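Putative glycosyl hydrolase (PDB 3K11) is a putative glycosyl hydrolase of family 88 from Bacteroides thetaiotaomicron, probably a carbohydrate-degrading enzyme whose substrate is not established. Local coordinates at residues R297-V300 against R301-A305; G343-A347 against I348-P352. All coordinates share one frame; numbering follows the deposited sequence. Where two conformers were deposited one is given.

Contact 1. Residues R297-V300 against R301-A305; sequences RAHV and RGVTA
Four successive i+4 to i hydrogen bonds, from the amides of Arg301, Gly302, Val303 and Thr304 to the carbonyls of Arg297, Ala298, His299 and Val300, mark this stretch as the last turns of the alpha-helix 289-304. The straightest of them joins Val303 N to His299 O, with an N-H...O angle of 170°. On the same side of the helix CG2 of Val303 meets the His299 ring obliquely, 3.4 Å from His299 NE2; that nitrogen is hydrogen-bonded to Asn268 OD1, which with the edge-to-face ring of Tyr248 would restrain the turn of the imidazole. On roughly the other side, Arg301 folds back toward the preceding turn. Its chain bends at chi3 (-73°), bringing Arg297 O 3.6 Å above the guanidinium plane, over its centre. In the conformer described, Arg301 NH1 forms a salt bridge with Asp258 of the second subunit. Arg297 instead runs extended from CG to NE and hydrogen-bonds through NH2 to the carbonyl of Trp344. On the face turned to helices 326-342 and 347-362, Val300 CG1 lies 4.2 Å from Thr304 CG2. A chi1 of 52° turns the threonine hydroxyl back along the helix, and Val300 O accepts twice, from Thr304 N at 3.0 Å and from Thr304 OG1 at 2.7 Å, the two donors arriving from opposite faces of the carbonyl plane.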
loop_
_atom_site.group_PDB
_atom_site.type_symbol
_atom_site.label_atom_id
_atom_site.label_comp_id
_atom_site.label_asym_id
_atom_site.label_seq_id
_atom_site.Cartn_x
_atom_site.Cartn_y
_atom_site.Cartn_z
ATOM N N ARG A 297 0.957 -19.537 12.109
ATOM C CA ARG A 297 1.196 -18.280 12.788
ATOM C C ARG A 297 1.707 -17.141 11.895
ATOM O O ARG A 297 1.295 -15.985 12.073
ATOM C CB ARG A 297 2.093 -18.508 13.985
ATOM C CG ARG A 297 1.363 -19.183 15.134
ATOM C CD ARG A 297 2.302 -19.386 16.266
ATOM N NE ARG A 297 1.517 -19.927 17.381
ATOM C CZ ARG A 297 1.957 -20.819 18.260
ATOM N NH1 ARG A 297 3.222 -21.265 18.215
ATOM N NH2 ARG A 297 1.122 -21.284 19.191
ATOM N N ALA A 298 2.599 -17.433 10.949
ATOM C CA ALA A 298 3.097 -16.428 10.019
ATOM C C ALA A 298 1.971 -15.929 9.111
ATOM O O ALA A 298 1.890 -14.740 8.816
ATOM C CB ALA A 298 4.253 -16.967 9.165
ATOM N N HIS A 299 1.085 -16.829 8.692
ATOM C CA HIS A 299 -0.045 -16.453 7.844
ATOM C C HIS A 299 -1.056 -15.593 8.602
ATOM O O HIS A 299 -1.570 -14.595 8.095
ATOM C CB HIS A 299 -0.709 -17.714 7.296
ATOM C CG HIS A 299 -1.621 -17.468 6.137
ATOM N ND1 HIS A 299 -2.630 -18.344 5.800
ATOM C CD2 HIS A 299 -1.687 -16.444 5.245
ATOM C CE1 HIS A 299 -3.257 -17.887 4.724
ATOM N NE2 HIS A 299 -2.707 -16.739 4.364
ATOM N N VAL A 300 -1.277 -15.939 9.857
ATOM C CA VAL A 300 -2.149 -15.133 10.714
ATOM C C VAL A 300 -1.645 -13.679 10.768
ATOM O O VAL A 300 -2.432 -12.711 10.602
ATOM C CB VAL A 300 -2.284 -15.707 12.119
ATOM C CG1 VAL A 300 -2.847 -14.656 13.113
ATOM C CG2 VAL A 300 -3.149 -16.943 12.134
ATOM N N ARG A 301 -0.349 -13.512 11.009
ATOM C CA ARG A 301 0.216 -12.181 11.103
ATOM C C ARG A 301 0.095 -11.386 9.795
ATOM O O ARG A 301 -0.147 -10.178 9.830
ATOM C CB ARG A 301 1.674 -12.245 11.578
ATOM C CG ARG A 301 1.815 -12.621 13.045
ATOM C CD ARG A 301 3.247 -12.421 13.531
ATOM N NE ARG A 301 4.151 -13.437 13.020
ATOM C CZ ARG A 301 4.368 -14.625 13.597
ATOM N NH1 ARG A 301 3.735 -15.014 14.712
ATOM N NH2 ARG A 301 5.197 -15.473 13.021
ATOM N N GLY A 302 0.296 -12.043 8.658
ATOM C CA GLY A 302 0.213 -11.367 7.347
ATOM C C GLY A 302 -1.190 -10.993 6.973
ATOM O O GLY A 302 -1.422 -9.914 6.474
ATOM N N VAL A 303 -2.130 -11.896 7.199
ATOM C CA VAL A 303 -3.538 -11.639 6.895
ATOM C C VAL A 303 -4.093 -10.534 7.777
ATOM O O VAL A 303 -4.717 -9.580 7.282
ATOM C CB VAL A 303 -4.431 -12.933 7.004
ATOM C CG1 VAL A 303 -5.961 -12.562 6.978
ATOM C CG2 VAL A 303 -4.048 -13.959 5.870
ATOM N N THR A 304 -3.880 -10.630 9.091
ATOM C CA THR A 304 -4.556 -9.736 9.997
ATOM C C THR A 304 -4.084 -8.310 9.809
ATOM O O THR A 304 -4.866 -7.398 9.952
ATOM C CB THR A 304 -4.383 -10.134 11.431
ATOM O OG1 THR A 304 -2.987 -10.311 11.709
ATOM C CG2 THR A 304 -5.125 -11.450 11.742
ATOM N N ALA A 305 -2.821 -8.123 9.455
ATOM C CA ALA A 305 -2.280 -6.768 9.226
ATOM C C ALA A 305 -3.021 -6.050 8.112
ATOM O O ALA A 305 -2.941 -4.830 8.031
ATOM C CB ALA A 305 -0.809 -6.839 8.886
#

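Contact 2. Residues G343-A347 against I348-P352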
loop_
_atom_site.group_PDB
_atom_site.type_symbol
_atom_site.label_atom_id
_atom_site.label_comp_id
_atom_site.label_asym_id
_atom_site.label_seq_id
_atom_site.Cartn_x
_atom_site.Cartn_y
_atom_site.Cartn_z
ATOM N N GLY A 343 -6.116 -21.993 21.783
ATOM C CA GLY A 343 -4.894 -21.582 22.450
ATOM C C GLY A 343 -3.722 -21.408 21.509
ATOM O O GLY A 343 -2.598 -21.354 21.977
ATOM N N TRP A 344 -3.960 -21.338 20.194
ATOM C CA TRP A 344 -2.877 -21.199 19.210
ATOM C C TRP A 344 -2.387 -19.770 19.016
ATOM O O TRP A 344 -1.210 -19.551 18.729
ATOM C CB TRP A 344 -3.309 -21.730 17.854
ATOM C CG TRP A 344 -3.766 -23.132 17.863
ATOM C CD1 TRP A 344 -3.464 -24.107 18.733
ATOM C CD2 TRP A 344 -4.585 -23.734 16.853
ATOM N NE1 TRP A 344 -4.073 -25.285 18.355
ATOM C CE2 TRP A 344 -4.777 -25.064 17.205
ATOM C CE3 TRP A 344 -5.192 -23.251 15.701
ATOM C CZ2 TRP A 344 -5.526 -25.923 16.434
ATOM C CZ3 TRP A 344 -5.962 -24.098 14.931
ATOM C CH2 TRP A 344 -6.142 -25.415 15.315
ATOM N N ILE A 345 -3.278 -18.799 19.182
ATOM C CA ILE A 345 -2.936 -17.379 19.068
ATOM C C ILE A 345 -3.556 -16.599 20.208
ATOM O O ILE A 345 -4.427 -17.058 20.936
ATOM C CB ILE A 345 -3.324 -16.803 17.641
ATOM C CG1 ILE A 345 -4.851 -16.605 17.500
ATOM C CG2 ILE A 345 -2.693 -17.634 16.497
ATOM C CD1 ILE A 345 -5.334 -16.065 16.117
ATOM N N ASP A 346 -3.028 -15.404 20.402
ATOM C CA ASP A 346 -3.338 -14.578 21.535
ATOM C C ASP A 346 -4.685 -13.889 21.476
ATOM O O ASP A 346 -5.050 -13.250 20.480
ATOM C CB ASP A 346 -2.238 -13.524 21.634
ATOM C CG ASP A 346 -2.263 -12.776 22.917
ATOM O OD1 ASP A 346 -1.819 -13.328 23.977
ATOM O OD2 ASP A 346 -2.714 -11.616 22.849
ATOM N N ALA A 347 -5.436 -13.992 22.567
ATOM C CA ALA A 347 -6.786 -13.416 22.618
ATOM C C ALA A 347 -6.775 -11.890 22.633
ATOM O O ALA A 347 -7.651 -11.268 22.036
ATOM C CB ALA A 347 -7.558 -13.973 23.820
ATOM N N ILE A 348 -5.843 -11.282 23.387
ATOM C CA ILE A 348 -5.822 -9.826 23.496
ATOM C C ILE A 348 -5.524 -9.248 22.100
ATOM O O ILE A 348 -6.169 -8.274 21.611
ATOM C CB ILE A 348 -4.765 -9.326 24.517
ATOM C CG1 ILE A 348 -5.174 -9.666 25.958
ATOM C CG2 ILE A 348 -4.592 -7.817 24.370
ATOM C CD1 ILE A 348 -4.057 -9.493 27.033
ATOM N N ALA A 349 -4.570 -9.857 21.416
ATOM C CA ALA A 349 -4.167 -9.370 20.104
ATOM C C ALA A 349 -5.198 -9.588 19.004
ATOM O O ALA A 349 -5.383 -8.722 18.158
ATOM C CB ALA A 349 -2.799 -9.976 19.678
ATOM N N TYR A 350 -5.853 -10.750 19.004
ATOM C CA TYR A 350 -6.695 -11.124 17.891
ATOM C C TYR A 350 -8.193 -11.129 18.127
ATOM O O TYR A 350 -8.949 -11.153 17.179
ATOM C CB TYR A 350 -6.210 -12.462 17.292
ATOM C CG TYR A 350 -4.817 -12.329 16.718
ATOM C CD1 TYR A 350 -4.562 -11.489 15.637
ATOM C CD2 TYR A 350 -3.727 -12.999 17.302
ATOM C CE1 TYR A 350 -3.298 -11.348 15.141
ATOM C CE2 TYR A 350 -2.417 -12.828 16.799
ATOM C CZ TYR A 350 -2.224 -12.016 15.707
ATOM O OH TYR A 350 -0.951 -11.852 15.148
ATOM N N GLY A 351 -8.653 -11.166 19.383
ATOM C CA GLY A 351 -10.078 -11.172 19.627
ATOM C C GLY A 351 -10.802 -10.024 18.949
ATOM O O GLY A 351 -11.834 -10.221 18.330
ATOM N N PRO A 352 -10.263 -8.808 19.070
ATOM C CA PRO A 352 -10.921 -7.664 18.426
ATOM C C PRO A 352 -10.934 -7.686 16.902
ATOM O O PRO A 352 -11.853 -7.120 16.284
ATOM C CB PRO A 352 -10.129 -6.481 18.968
ATOM C CG PRO A 352 -9.614 -6.950 20.277
ATOM C CD PRO A 352 -9.173 -8.362 19.957
HETATM O O HOH W 1 -4.461 -13.002 25.846
#
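Asp346 reaches forward to Ala349 N, in the first turn of the helix that starts just after it, with CG anti to its backbone N (chi1 -168°). Its CB lies 4.1 Å from Ala349 CB, a loose apolar touch. Beyond CG the carboxylate divides its work: OD2 accepts from Ala349 N at 2.9 Å, on the anti side and 16° out of the carboxylate plane, whereas OD1 accepts from a water, which in turn accepts a weak bond from Ile348 N. OD2 has a second partner in Ser256 OG of the second subunit, so one oxygen serves both helix and interface. The bond to Ala349 N, three residues on, identifies Asp346 as the N-cap of helix 347-362, and its negative charge probably interacts favourably with the positive end of the helix dipole. Replacing the aspartate by an alanine removes both carboxylate oxygens and is likely to leave Ala349 N without its capping acceptor and Ser256 OG of the second subunit without this partner. The main chain continues the helix from the cap, with Asp346 O accepting from Tyr350 N and Ala347 O from Gly351 N at 2.8 Å. Just before the cap, Ile345 packs on Tyr350: the two side chains cross at about a right angle, and Ile345 CD1 comes to the ring obliquely, 3.7 Å from Tyr350 CD2. A face of that ring carries Ala349 CB, offset toward the rim, and its hydroxyl hydrogen-bonds to Asp258 of the second subunit.

Overall arrangement
From the N terminus, contact 1 comes first, within the closing turns of helix 289-304; the chain then passes through helix 326-342, and contact 2 follows where the loop after it enters helix 347-362. Each is one continuous stretch, so neither closes a long loop, and the two lie in series without nesting or crossing. Their centres are only 12 Å apart and they touch: besides the bridge from Arg297, the Tyr350 ring packs against Val300, Arg301 and Thr304. This ties helix 289-304 to the start of helix 347-362, within a helical framework consistent with the (alpha/alpha)6 barrel of family 88 glycosyl hydrolases. Both contacts also reach Asp258 of the second subunit, through Arg301 and Tyr350.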